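Local atomic coordinates of GH127 beta-L-arabinofuranoside (Geobacillus stearothermophilus, PDB entry 4QK0), a protein that probably hydrolyses beta-L-arabinofuranosides, releasing L-arabinose as a glycoside hydrolase of family 127. Residues S52-N57 with V73-D78. Numbering follows the deposited sequence.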
loop_
_atom_site.group_PDB
_atom_site.type_symbol
_atom_site.label_atom_id
_atom_site.label_comp_id
_atom_site.label_asym_id
_atom_site.label_seq_id
_atom_site.Cartn_x
_atom_site.Cartn_y
_atom_site.Cartn_z
ATOM N N SER A 52 30.969 3.705 -9.676
ATOM C CA SER A 52 30.350 5.028 -9.756
ATOM C C SER A 52 30.907 5.797 -10.943
ATOM O O SER A 52 30.164 6.459 -11.600
ATOM C CB SER A 52 30.482 5.794 -8.423
ATOM O OG SER A 52 31.530 6.715 -8.446
ATOM N N HIS A 53 32.217 5.752 -11.178
ATOM C CA HIS A 53 32.860 6.559 -12.218
ATOM C C HIS A 53 32.706 8.086 -12.004
ATOM O O HIS A 53 32.865 8.870 -12.946
ATOM C CB HIS A 53 32.322 6.185 -13.626
ATOM C CG HIS A 53 33.028 5.032 -14.270
ATOM N ND1 HIS A 53 33.990 5.202 -15.240
ATOM C CD2 HIS A 53 32.900 3.696 -14.099
ATOM C CE1 HIS A 53 34.446 4.023 -15.621
ATOM N NE2 HIS A 53 33.794 3.093 -14.950
ATOM N N ALA A 54 32.400 8.525 -10.811
ATOM C CA ALA A 54 32.022 9.935 -10.662
ATOM C C ALA A 54 33.231 10.846 -10.934
ATOM O O ALA A 54 33.090 11.900 -11.562
ATOM C CB ALA A 54 31.421 10.215 -9.282
ATOM N N ILE A 55 34.388 10.439 -10.438
ATOM C CA ILE A 55 35.626 11.212 -10.618
ATOM C C ILE A 55 36.136 10.990 -12.050
ATOM O O ILE A 55 36.537 11.933 -12.741
ATOM C CB ILE A 55 36.688 10.800 -9.609
ATOM C CG1 ILE A 55 36.236 11.064 -8.170
ATOM C CG2 ILE A 55 38.023 11.496 -9.879
ATOM C CD1 ILE A 55 36.058 12.520 -7.828
ATOM N N GLU A 56 36.074 9.740 -12.485
ATOM C CA GLU A 56 36.510 9.360 -13.797
ATOM C C GLU A 56 35.820 10.196 -14.863
ATOM O O GLU A 56 36.439 10.641 -15.836
ATOM C CB GLU A 56 36.295 7.836 -14.001
ATOM C CG GLU A 56 36.929 7.246 -15.245
ATOM C CD GLU A 56 38.424 7.517 -15.349
ATOM O OE1 GLU A 56 39.076 7.884 -14.325
ATOM O OE2 GLU A 56 38.943 7.375 -16.479
ATOM N N ASN A 57 34.519 10.396 -14.728
ATOM C CA ASN A 57 33.793 11.212 -15.705
ATOM C C ASN A 57 34.461 12.623 -15.851
ATOM O O ASN A 57 34.447 13.172 -16.908
ATOM C CB ASN A 57 32.329 11.385 -15.313
ATOM C CG ASN A 57 31.482 10.114 -15.511
ATOM O OD1 ASN A 57 31.789 9.249 -16.318
ATOM N ND2 ASN A 57 30.367 10.058 -14.795
ATOM N N VAL A 73 22.548 10.709 -14.672
ATOM C CA VAL A 73 22.702 12.006 -15.287
ATOM C C VAL A 73 23.155 13.083 -14.266
ATOM O O VAL A 73 23.843 14.029 -14.622
ATOM C CB VAL A 73 21.425 12.321 -16.108
ATOM C CG1 VAL A 73 20.280 12.800 -15.230
ATOM C CG2 VAL A 73 21.777 13.316 -17.181
ATOM N N PHE A 74 22.842 12.844 -12.993
ATOM C CA PHE A 74 23.196 13.717 -11.863
ATOM C C PHE A 74 24.377 13.209 -11.024
ATOM O O PHE A 74 24.559 13.590 -9.864
ATOM C CB PHE A 74 21.975 13.867 -10.939
ATOM C CG PHE A 74 21.337 12.547 -10.545
ATOM C CD1 PHE A 74 21.937 11.704 -9.619
ATOM C CD2 PHE A 74 20.141 12.137 -11.150
ATOM C CE1 PHE A 74 21.370 10.478 -9.285
ATOM C CE2 PHE A 74 19.556 10.929 -10.815
ATOM C CZ PHE A 74 20.161 10.098 -9.878
ATOM N N GLN A 75 25.168 12.342 -11.605
ATOM C CA GLN A 75 26.374 11.828 -10.960
ATOM C C GLN A 75 27.349 12.944 -10.452
ATOM O O GLN A 75 27.967 12.800 -9.408
ATOM C CB GLN A 75 27.093 10.922 -11.990
ATOM C CG GLN A 75 27.998 9.844 -11.396
ATOM C CD GLN A 75 27.262 8.570 -10.995
ATOM O OE1 GLN A 75 26.027 8.455 -11.110
ATOM N NE2 GLN A 75 28.022 7.598 -10.532
ATOM N N ASP A 76 27.494 14.032 -11.220
ATOM C CA ASP A 76 28.363 15.149 -10.836
ATOM C C ASP A 76 28.019 15.666 -9.453
ATOM O O ASP A 76 28.896 16.105 -8.717
ATOM C CB ASP A 76 28.254 16.291 -11.865
ATOM C CG ASP A 76 28.868 15.941 -13.247
ATOM O OD1 ASP A 76 29.543 14.855 -13.398
ATOM O OD2 ASP A 76 28.645 16.734 -14.216
ATOM N N SER A 77 26.737 15.634 -9.068
ATOM C CA SER A 77 26.349 16.169 -7.752
ATOM C C SER A 77 26.870 15.353 -6.582
ATOM O O SER A 77 26.957 15.851 -5.437
ATOM C CB SER A 77 24.828 16.211 -7.614
ATOM O OG SER A 77 24.323 14.877 -7.616
ATOM N N ASP A 78 27.161 14.090 -6.812
ATOM C CA ASP A 78 27.761 13.263 -5.735
ATOM C C ASP A 78 29.150 13.794 -5.333
ATOM O O ASP A 78 29.500 13.818 -4.170
ATOM C CB ASP A 78 27.890 11.810 -6.187
ATOM C CG ASP A 78 26.559 11.088 -6.161
ATOM O OD1 ASP A 78 25.716 11.425 -5.291
ATOM O OD2 ASP A 78 26.394 10.129 -6.952
HETATM O O HOH W 1 30.393 12.426 -12.500
#
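Gln75 has its CG anti to the backbone N, at chi1 -155°, and its chain bends at chi2. These two torsions carry its amide over to Ser52, in the loop just before helix 54-61. The contact lies in the GH127 catalytic domain, an (alpha/alpha)6 barrel. It joins the loop and first turn of helix 54-61 to the chain leading into helix 76-92, and it is buried. Gln75 NE2 lies 2.7 Å from Ser52 O, but the N-H points well off the oxygen, at 115°, and the hydrogen bond is weak. The other end of the amide, OE1, accepts from the backbone N of Met72, so each end of the amide has a partner, though the bond to Ser52 is weak. The aliphatic part of Gln75 does the packing: Gln75 CG sits 4.0 Å from Ala54 CB. Asn57 ND2 lies 4.1 Å from Gln75 CG, and the two amide planes are turned 64° apart. Asn57 ND2 also donates to Tyr70 O. Ser52 forms an ST turn, in which Ala54 N donates to Ser52 OG at 3.1 Å. A water completes the link between the two segments. It donates to Asp76 OD1 at 2.7 Å and to Ala54 O at 2.9 Å, and it accepts from Asn57 ND2 at 3.3 Å. Asp76 OD1 has a second partner in Thr121 OG1.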